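Local coordinates for protein hydrazine synthase subunit alpha (Candidatus Kuenenia stuttgartiensis, PDB 5C2V) that forms, with the beta and gamma subunits, the hydrazine synthase complex and condenses hydroxylamine with ammonia to give hydrazine, at residues P342-V350 and G359-K367; A684-L693 and W760-D768. One frame throughout, in Å; residues are numbered along the deposited sequence.

How the contacts relate
The chain's centre lies between contact 1 (342-350 with 359-367) and contact 2 (684-693 with 760-768). Their centres are 53 Å apart and their nearest atoms about 40 Å apart. Both segments of contact 1 precede those of contact 2 in the sequence. The first is a strand pairing in a sheet consistent with a blade of the N-terminal propeller; the second packs a short helix on the turn after another helix in the cytochrome c part. Between nearest atoms, Gly359 is about 4 Å from one calcium ion and the Leu692 side chain about 6 Å from the bis-histidine heme c bound through Cys658 and His662; Asp768 binds a second calcium. Contact 1 lies far from both hemes.

Contact 1 of 2, residues P342-V350 and G359-K367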
loop_
_atom_site.group_PDB
_atom_site.type_symbol
_atom_site.label_atom_id
_atom_site.label_comp_id
_atom_site.label_asym_id
_atom_site.label_seq_id
_atom_site.Cartn_x
_atom_site.Cartn_y
_atom_site.Cartn_z
ATOM N N PRO D 342 -1.852 -24.071 21.773
ATOM C CA PRO D 342 -1.197 -23.709 23.036
ATOM C C PRO D 342 -1.683 -24.551 24.215
ATOM O O PRO D 342 -2.855 -24.930 24.265
ATOM C CB PRO D 342 -1.586 -22.236 23.232
ATOM C CG PRO D 342 -2.118 -21.777 21.909
ATOM C CD PRO D 342 -2.706 -22.985 21.264
ATOM N N LEU D 343 -0.786 -24.835 25.155
ATOM C CA LEU D 343 -1.141 -25.569 26.365
ATOM C C LEU D 343 -0.981 -24.684 27.598
ATOM O O LEU D 343 -0.155 -23.772 27.606
ATOM C CB LEU D 343 -0.279 -26.828 26.511
ATOM C CG LEU D 343 -0.625 -28.055 25.665
ATOM C CD1 LEU D 343 0.328 -29.200 25.978
ATOM C CD2 LEU D 343 -2.066 -28.480 25.898
ATOM N N PRO D 344 -1.777 -24.952 28.647
ATOM C CA PRO D 344 -1.670 -24.271 29.944
ATOM C C PRO D 344 -0.301 -24.450 30.600
ATOM O O PRO D 344 0.033 -23.732 31.542
ATOM C CB PRO D 344 -2.765 -24.939 30.777
ATOM C CG PRO D 344 -3.772 -25.374 29.776
ATOM C CD PRO D 344 -2.974 -25.809 28.580
ATOM N N ASP D 345 0.480 -25.401 30.095
ATOM C CA ASP D 345 1.819 -25.674 30.603
ATOM C C ASP D 345 2.838 -24.779 29.913
ATOM O O ASP D 345 4.046 -24.949 30.091
ATOM C CB ASP D 345 2.190 -27.141 30.390
ATOM C CG ASP D 345 1.118 -28.089 30.876
ATOM O OD1 ASP D 345 0.422 -27.746 31.854
ATOM O OD2 ASP D 345 0.968 -29.175 30.278
ATOM N N ASP D 346 2.328 -23.846 29.109
ATOM C CA ASP D 346 3.130 -22.961 28.265
ATOM C C ASP D 346 3.852 -23.748 27.178
ATOM O O ASP D 346 4.896 -23.327 26.683
ATOM C CB ASP D 346 4.136 -22.156 29.095
ATOM C CG ASP D 346 3.463 -21.239 30.094
ATOM O OD1 ASP D 346 2.299 -20.857 29.858
ATOM O OD2 ASP D 346 4.100 -20.898 31.114
ATOM N N ARG D 347 3.286 -24.894 26.811
ATOM C CA ARG D 347 3.760 -25.628 25.649
ATOM C C ARG D 347 2.789 -25.413 24.497
ATOM O O ARG D 347 1.741 -24.789 24.672
ATOM C CB ARG D 347 3.901 -27.119 25.962
ATOM C CG ARG D 347 4.857 -27.429 27.102
ATOM C CD ARG D 347 5.021 -28.930 27.294
ATOM N NE ARG D 347 3.774 -29.572 27.699
ATOM C CZ ARG D 347 3.622 -30.885 27.837
ATOM N NH1 ARG D 347 4.639 -31.701 27.599
ATOM N NH2 ARG D 347 2.451 -31.383 28.211
ATOM N N MET D 348 3.129 -25.932 23.323
ATOM C CA MET D 348 2.242 -25.827 22.173
ATOM C C MET D 348 2.447 -26.985 21.202
ATOM O O MET D 348 3.574 -27.432 20.982
ATOM C CB MET D 348 2.453 -24.486 21.462
ATOM C CG MET D 348 1.464 -24.204 20.342
ATOM S SD MET D 348 1.471 -22.480 19.810
ATOM C CE MET D 348 3.188 -22.272 19.346
ATOM N N LEU D 349 1.353 -27.464 20.622
ATOM C CA LEU D 349 1.415 -28.487 19.585
ATOM C C LEU D 349 1.130 -27.857 18.230
ATOM O O LEU D 349 0.118 -27.177 18.054
ATOM C CB LEU D 349 0.421 -29.616 19.866
ATOM C CG LEU D 349 0.826 -30.663 20.905
ATOM C CD1 LEU D 349 -0.335 -31.600 21.195
ATOM C CD2 LEU D 349 2.038 -31.446 20.426
ATOM N N VAL D 350 2.026 -28.076 17.274
ATOM C CA VAL D 350 1.865 -27.487 15.951
ATOM C C VAL D 350 1.884 -28.545 14.856
ATOM O O VAL D 350 2.526 -29.588 14.997
ATOM C CB VAL D 350 2.965 -26.445 15.660
ATOM C CG1 VAL D 350 2.842 -25.261 16.606
ATOM C CG2 VAL D 350 4.345 -27.078 15.768
ATOM N N GLY D 359 3.109 -33.005 9.840
ATOM C CA GLY D 359 3.099 -33.893 10.989
ATOM C C GLY D 359 2.905 -33.132 12.285
ATOM O O GLY D 359 2.922 -31.905 12.295
ATOM N N ILE D 360 2.715 -33.854 13.384
ATOM C CA ILE D 360 2.515 -33.216 14.680
ATOM C C ILE D 360 3.841 -33.062 15.423
ATOM O O ILE D 360 4.594 -34.023 15.571
ATOM C CB ILE D 360 1.528 -34.012 15.553
ATOM C CG1 ILE D 360 0.224 -34.253 14.790
ATOM C CG2 ILE D 360 1.260 -33.279 16.857
ATOM C CD1 ILE D 360 -0.467 -32.982 14.343
ATOM N N TYR D 361 4.120 -31.845 15.880
ATOM C CA TYR D 361 5.386 -31.544 16.544
ATOM C C TYR D 361 5.195 -30.666 17.778
ATOM O O TYR D 361 4.293 -29.826 17.824
ATOM C CB TYR D 361 6.348 -30.848 15.574
ATOM C CG TYR D 361 6.715 -31.658 14.349
ATOM C CD1 TYR D 361 5.899 -31.664 13.225
ATOM C CD2 TYR D 361 7.887 -32.401 14.310
ATOM C CE1 TYR D 361 6.232 -32.400 12.103
ATOM C CE2 TYR D 361 8.229 -33.140 13.192
ATOM C CZ TYR D 361 7.398 -33.134 12.091
ATOM O OH TYR D 361 7.734 -33.866 10.976
ATOM N N TRP D 362 6.051 -30.868 18.776
ATOM C CA TRP D 362 6.130 -29.959 19.913
ATOM C C TRP D 362 6.842 -28.687 19.481
ATOM O O TRP D 362 7.925 -28.751 18.909
ATOM C CB TRP D 362 6.872 -30.603 21.089
ATOM C CG TRP D 362 6.076 -31.631 21.822
ATOM C CD1 TRP D 362 6.306 -32.975 21.859
ATOM C CD2 TRP D 362 4.916 -31.400 22.630
ATOM N NE1 TRP D 362 5.361 -33.596 22.640
ATOM C CE2 TRP D 362 4.496 -32.650 23.124
ATOM C CE3 TRP D 362 4.192 -30.257 22.982
ATOM C CZ2 TRP D 362 3.384 -32.789 23.953
ATOM C CZ3 TRP D 362 3.089 -30.398 23.803
ATOM C CH2 TRP D 362 2.696 -31.653 24.280
ATOM N N PHE D 363 6.242 -27.533 19.745
ATOM C CA PHE D 363 6.840 -26.275 19.310
ATOM C C PHE D 363 7.957 -25.826 20.249
ATOM O O PHE D 363 7.909 -26.074 21.454
ATOM C CB PHE D 363 5.776 -25.181 19.202
ATOM C CG PHE D 363 6.249 -23.952 18.477
ATOM C CD1 PHE D 363 6.236 -23.901 17.093
ATOM C CD2 PHE D 363 6.713 -22.851 19.179
ATOM C CE1 PHE D 363 6.673 -22.773 16.422
ATOM C CE2 PHE D 363 7.150 -21.721 18.514
ATOM C CZ PHE D 363 7.130 -21.682 17.133
ATOM N N ASN D 364 8.963 -25.168 19.682
ATOM C CA ASN D 364 10.062 -24.613 20.463
ATOM C C ASN D 364 10.097 -23.095 20.327
ATOM O O ASN D 364 10.307 -22.566 19.235
ATOM C CB ASN D 364 11.396 -25.222 20.023
ATOM C CG ASN D 364 12.526 -24.940 21.002
ATOM O OD1 ASN D 364 12.608 -23.860 21.589
ATOM N ND2 ASN D 364 13.405 -25.919 21.183
ATOM N N PHE D 365 9.887 -22.399 21.440
ATOM C CA PHE D 365 9.843 -20.942 21.435
ATOM C C PHE D 365 11.234 -20.315 21.417
ATOM O O PHE D 365 11.401 -19.174 20.986
ATOM C CB PHE D 365 9.056 -20.435 22.644
ATOM C CG PHE D 365 7.587 -20.738 22.576
ATOM C CD1 PHE D 365 7.091 -21.944 23.044
ATOM C CD2 PHE D 365 6.703 -19.819 22.036
ATOM C CE1 PHE D 365 5.739 -22.225 22.979
ATOM C CE2 PHE D 365 5.351 -20.094 21.968
ATOM C CZ PHE D 365 4.867 -21.298 22.440
ATOM N N SER D 366 12.230 -21.061 21.883
ATOM C CA SER D 366 13.597 -20.556 21.914
ATOM C C SER D 366 14.236 -20.614 20.528
ATOM O O SER D 366 15.137 -19.834 20.219
ATOM C CB SER D 366 14.442 -21.344 22.920
ATOM O OG SER D 366 14.525 -22.712 22.562
ATOM N N LYS D 367 13.770 -21.546 19.702
ATOM C CA LYS D 367 14.288 -21.691 18.344
ATOM C C LYS D 367 13.429 -20.994 17.290
ATOM O O LYS D 367 13.799 -20.958 16.116
ATOM C CB LYS D 367 14.420 -23.173 17.988
ATOM C CG LYS D 367 15.469 -23.913 18.795
ATOM C CD LYS D 367 16.832 -23.261 18.641
ATOM C CE LYS D 367 17.922 -24.117 19.259
ATOM N NZ LYS D 367 17.958 -25.476 18.654
HETATM O O HOH W 1 5.860 -26.689 23.323
#
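Trp362, Val350 and Met348 have the most surface buried in this contact between two neighbouring strands of a beta hairpin. The strands belong to a four-stranded antiparallel sheet, consistent with one blade of the six-bladed propeller. The axes of strands 348-350 and 359-364 make an angle of 136° between their N-to-C directions. Val350 and Tyr361 form a hydrogen-bonded pair: Val350 N to Tyr361 O and Tyr361 N to Val350 O are both 2.9 Å. Leu349 and Trp362 form the next, non-hydrogen-bonded pair.

The Trp362 indole is held between two side chains of the other segment. On one face Leu349 CD2 sits 3.5 Å from the centroid of the six-membered ring, a CH-pi contact. On the opposite face the guanidinium of Arg347 lies flat, with centres 4.4 Å apart and planes at 20°. Leu343 CD1 meets the indole edge in its plane. A salt bridge to Asp345, with a weak hydrogen bond from Arg347 NH2 to Asp345 OD2, gives the guanidinium a second partner.

Met348 and Val350 meet Phe363 on the other side of the sheet. Met348 has CG anti to the backbone N (chi1 -173°) and runs alongside Phe363, pointing the same way. Its CE lies over the Phe363 face, 3.9 Å from the ring centroid, and also touches Phe365 CZ. Val350 CG1 approaches the same ring obliquely at CD1. Leu313 of strand 312-317 packs against both Val350 and Phe363, which joins this side to the neighbouring sheet.

Phe363 N bonds directly to Met348 O at 2.9 Å. The return link is indirect: water 1 accepts from Met348 N at 2.8 Å and donates to Phe363 O at 2.8 Å.

Contact 2 of 2, residues A684-L693 and W760-D768; sequences AYSRAYNSLL and WIDLGAQWD. With CA (calcium ion), chain Z.
Trp767 packs against Tyr685 and Tyr689 in an aromatic cluster. The cluster joins helix 687-692 and the residues leading into it to the chain that follows helix 751-762, within the cytochrome c part of the protein. Tyr685 turns its ring edge toward the face of Trp767, although the exact spacing of these rings is doubtful. Tyr685 CA lies over the same indole, 3.8 Å from the centroid of the six-membered ring. Trp767 in turn points its edge at the face of Tyr689, with planes at 72°.

The Tyr689 ring is covered on both faces. Trp767 CB is 4.0 Å from its centroid on one side, and Leu693 CD2 lies over the other. Tyr689 has CG anti to the backbone N (chi1 -172°), which carries the phenol across to the other segment. There Tyr689 OH donates to Ala765 O at 2.9 Å, in the carbonyl plane. The same hydroxyl is also hydrogen-bonded to Gly497 N.

Trp760 meets Tyr689 CE2 and Leu693 CD2 with its ring edge. Its NE1 gives a nearly straight bond, in the ring plane, to Gln766 O. Next to Trp767, Asp768 OD1 binds calcium at 2.3 Å, with Ile770, Gly772, Asp774 and two waters. Asp768 OD2 forms a salt bridge with Arg647. The contact is thus mainly aromatic and apolar, and the buried Tyr689 hydroxyl has two hydrogen-bond partners, Ala765 O and Gly497 N, which would limit its rotation.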
loop_
_atom_site.group_PDB
_atom_site.type_symbol
_atom_site.label_atom_id
_atom_site.label_comp_id
_atom_site.label_asym_id
_atom_site.label_seq_id
_atom_site.Cartn_x
_atom_site.Cartn_y
_atom_site.Cartn_z
ATOM N N ALA D 684 -22.781 -7.654 -21.326
ATOM C CA ALA D 684 -23.398 -7.559 -20.008
ATOM C C ALA D 684 -24.279 -6.325 -19.908
ATOM O O ALA D 684 -25.490 -6.426 -19.707
ATOM C CB ALA D 684 -22.332 -7.535 -18.922
ATOM N N TYR D 685 -23.652 -5.161 -20.063
ATOM C CA TYR D 685 -24.300 -3.877 -19.838
ATOM C C TYR D 685 -24.495 -3.088 -21.126
ATOM O O TYR D 685 -24.057 -3.507 -22.195
ATOM C CB TYR D 685 -23.474 -3.045 -18.857
ATOM C CG TYR D 685 -22.809 -3.880 -17.797
ATOM C CD1 TYR D 685 -23.548 -4.376 -16.738
ATOM C CD2 TYR D 685 -21.441 -4.144 -17.829
ATOM C CE1 TYR D 685 -22.964 -5.135 -15.759
ATOM C CE2 TYR D 685 -20.846 -4.902 -16.843
ATOM C CZ TYR D 685 -21.614 -5.393 -15.812
ATOM O OH TYR D 685 -21.029 -6.147 -14.825
ATOM N N SER D 686 -25.135 -1.929 -21.008
ATOM C CA SER D 686 -25.408 -1.085 -22.163
ATOM C C SER D 686 -24.247 -0.137 -22.448
ATOM O O SER D 686 -23.200 -0.203 -21.800
ATOM C CB SER D 686 -26.697 -0.287 -21.951
ATOM O OG SER D 686 -26.601 0.554 -20.816
ATOM N N ARG D 687 -24.443 0.745 -23.422
ATOM C CA ARG D 687 -23.416 1.703 -23.814
ATOM C C ARG D 687 -23.177 2.750 -22.730
ATOM O O ARG D 687 -22.032 3.084 -22.419
ATOM C CB ARG D 687 -23.804 2.386 -25.129
ATOM C CG ARG D 687 -22.863 3.503 -25.550
ATOM C CD ARG D 687 -21.441 2.994 -25.706
ATOM N NE ARG D 687 -21.331 1.999 -26.767
ATOM C CZ ARG D 687 -20.260 1.237 -26.966
ATOM N NH1 ARG D 687 -19.207 1.353 -26.169
ATOM N NH2 ARG D 687 -20.244 0.358 -27.958
ATOM N N ALA D 688 -24.263 3.265 -22.161
ATOM C CA ALA D 688 -24.177 4.309 -21.146
ATOM C C ALA D 688 -23.449 3.823 -19.895
ATOM O O ALA D 688 -22.630 4.546 -19.324
ATOM C CB ALA D 688 -25.567 4.810 -20.788
ATOM N N TYR D 689 -23.746 2.596 -19.478
ATOM C CA TYR D 689 -23.112 2.024 -18.296
ATOM C C TYR D 689 -21.622 1.807 -18.529
ATOM O O TYR D 689 -20.799 2.123 -17.671
ATOM C CB TYR D 689 -23.780 0.703 -17.903
ATOM C CG TYR D 689 -23.301 0.154 -16.578
ATOM C CD1 TYR D 689 -22.245 -0.747 -16.514
ATOM C CD2 TYR D 689 -23.902 0.541 -15.387
ATOM C CE1 TYR D 689 -21.803 -1.249 -15.304
ATOM C CE2 TYR D 689 -23.468 0.044 -14.173
ATOM C CZ TYR D 689 -22.419 -0.849 -14.136
ATOM O OH TYR D 689 -21.985 -1.345 -12.928
ATOM N N ASN D 690 -21.282 1.260 -19.693
ATOM C CA ASN D 690 -19.886 1.050 -20.060
ATOM C C ASN D 690 -19.118 2.364 -20.120
ATOM O O ASN D 690 -17.956 2.434 -19.720
ATOM C CB ASN D 690 -19.785 0.326 -21.404
ATOM C CG ASN D 690 -20.051 -1.161 -21.288
ATOM O OD1 ASN D 690 -19.180 -1.929 -20.876
ATOM N ND2 ASN D 690 -21.256 -1.579 -21.658
ATOM N N SER D 691 -19.778 3.404 -20.617
ATOM C CA SER D 691 -19.169 4.724 -20.707
ATOM C C SER D 691 -18.912 5.315 -19.323
ATOM O O SER D 691 -17.799 5.739 -19.017
ATOM C CB SER D 691 -20.056 5.671 -21.519
ATOM O OG SER D 691 -20.204 5.218 -22.853
ATOM N N LEU D 692 -19.947 5.328 -18.488
ATOM C CA LEU D 692 -19.874 5.980 -17.184
ATOM C C LEU D 692 -18.937 5.274 -16.203
ATOM O O LEU D 692 -18.391 5.905 -15.299
ATOM C CB LEU D 692 -21.275 6.087 -16.577
ATOM C CG LEU D 692 -22.220 7.053 -17.296
ATOM C CD1 LEU D 692 -23.646 6.901 -16.792
ATOM C CD2 LEU D 692 -21.736 8.487 -17.130
ATOM N N LEU D 693 -18.752 3.970 -16.382
ATOM C CA LEU D 693 -17.914 3.189 -15.475
ATOM C C LEU D 693 -16.479 3.036 -15.981
ATOM O O LEU D 693 -15.675 2.324 -15.378
ATOM C CB LEU D 693 -18.533 1.808 -15.235
ATOM C CG LEU D 693 -19.575 1.705 -14.113
ATOM C CD1 LEU D 693 -18.983 2.164 -12.789
ATOM C CD2 LEU D 693 -20.841 2.489 -14.434
ATOM N N TRP D 760 -27.589 6.113 -6.789
ATOM C CA TRP D 760 -27.030 5.014 -7.568
ATOM C C TRP D 760 -25.521 4.913 -7.383
ATOM O O TRP D 760 -24.990 3.827 -7.154
ATOM C CB TRP D 760 -27.365 5.180 -9.052
ATOM C CG TRP D 760 -26.610 4.237 -9.939
ATOM C CD1 TRP D 760 -26.694 2.874 -9.951
ATOM C CD2 TRP D 760 -25.659 4.588 -10.952
ATOM N NE1 TRP D 760 -25.851 2.356 -10.904
ATOM C CE2 TRP D 760 -25.206 3.388 -11.533
ATOM C CE3 TRP D 760 -25.147 5.801 -11.422
ATOM C CZ2 TRP D 760 -24.263 3.364 -12.560
ATOM C CZ3 TRP D 760 -24.213 5.776 -12.441
ATOM C CH2 TRP D 760 -23.781 4.567 -12.999
ATOM N N ILE D 761 -24.835 6.049 -7.472
ATOM C CA ILE D 761 -23.385 6.065 -7.316
ATOM C C ILE D 761 -22.963 5.728 -5.885
ATOM O O ILE D 761 -22.032 4.948 -5.672
ATOM C CB ILE D 761 -22.795 7.429 -7.716
ATOM C CG1 ILE D 761 -23.101 7.724 -9.184
ATOM C CG2 ILE D 761 -21.297 7.456 -7.477
ATOM C CD1 ILE D 761 -22.453 8.985 -9.702
ATOM N N ASP D 762 -23.655 6.306 -4.907
ATOM C CA ASP D 762 -23.350 6.052 -3.500
ATOM C C ASP D 762 -23.575 4.590 -3.117
ATOM O O ASP D 762 -22.932 4.075 -2.201
ATOM C CB ASP D 762 -24.189 6.960 -2.600
ATOM C CG ASP D 762 -23.450 8.219 -2.190
ATOM O OD1 ASP D 762 -22.376 8.495 -2.766
ATOM O OD2 ASP D 762 -23.946 8.933 -1.295
ATOM N N LEU D 763 -24.489 3.928 -3.821
ATOM C CA LEU D 763 -24.779 2.517 -3.581
ATOM C C LEU D 763 -23.701 1.595 -4.147
ATOM O O LEU D 763 -23.733 0.385 -3.927
ATOM C CB LEU D 763 -26.136 2.139 -4.176
ATOM C CG LEU D 763 -27.388 2.482 -3.367
ATOM C CD1 LEU D 763 -28.632 2.243 -4.202
ATOM C CD2 LEU D 763 -27.438 1.663 -2.086
ATOM N N GLY D 764 -22.744 2.168 -4.869
ATOM C CA GLY D 764 -21.709 1.379 -5.512
ATOM C C GLY D 764 -21.849 1.294 -7.022
ATOM O O GLY D 764 -21.084 0.585 -7.676
ATOM N N ALA D 765 -22.836 2.004 -7.564
ATOM C CA ALA D 765 -23.015 2.135 -9.010
ATOM C C ALA D 765 -23.164 0.790 -9.713
ATOM O O ALA D 765 -22.483 0.519 -10.701
ATOM C CB ALA D 765 -21.852 2.916 -9.615
ATOM N N GLN D 766 -24.060 -0.048 -9.202
ATOM C CA GLN D 766 -24.305 -1.351 -9.805
ATOM C C GLN D 766 -25.111 -1.226 -11.093
ATOM O O GLN D 766 -25.475 -0.128 -11.513
ATOM C CB GLN D 766 -25.035 -2.276 -8.826
ATOM C CG GLN D 766 -24.244 -2.640 -7.579
ATOM C CD GLN D 766 -24.315 -1.568 -6.511
ATOM O OE1 GLN D 766 -25.007 -0.563 -6.671
ATOM N NE2 GLN D 766 -23.602 -1.779 -5.410
ATOM N N TRP D 767 -25.379 -2.372 -11.706
ATOM C CA TRP D 767 -26.176 -2.473 -12.922
ATOM C C TRP D 767 -27.428 -3.270 -12.604
ATOM O O TRP D 767 -28.552 -2.776 -12.708
ATOM C CB TRP D 767 -25.370 -3.135 -14.042
ATOM C CG TRP D 767 -26.190 -3.819 -15.106
ATOM C CD1 TRP D 767 -26.583 -5.129 -15.122
ATOM C CD2 TRP D 767 -26.663 -3.247 -16.334
ATOM N NE1 TRP D 767 -27.298 -5.396 -16.264
ATOM C CE2 TRP D 767 -27.359 -4.261 -17.026
ATOM C CE3 TRP D 767 -26.579 -1.975 -16.906
ATOM C CZ2 TRP D 767 -27.963 -4.039 -18.263
ATOM C CZ3 TRP D 767 -27.182 -1.758 -18.134
ATOM C CH2 TRP D 767 -27.865 -2.784 -18.798
ATOM N N ASP D 768 -27.216 -4.519 -12.201
ATOM C CA ASP D 768 -28.306 -5.378 -11.799
ATOM C C ASP D 768 -28.339 -5.399 -10.277
ATOM O O ASP D 768 -27.512 -6.046 -9.639
ATOM C CB ASP D 768 -28.096 -6.781 -12.374
ATOM C CG ASP D 768 -29.368 -7.583 -12.448
ATOM O OD1 ASP D 768 -30.164 -7.522 -11.494
ATOM O OD2 ASP D 768 -29.574 -8.274 -13.467
HETATM CA CA CA Z . -30.902 -9.721 -11.221
HETATM O O HOH W 2 -30.301 -10.375 -13.456
HETATM O O HOH W 3 -28.783 -10.424 -10.373
#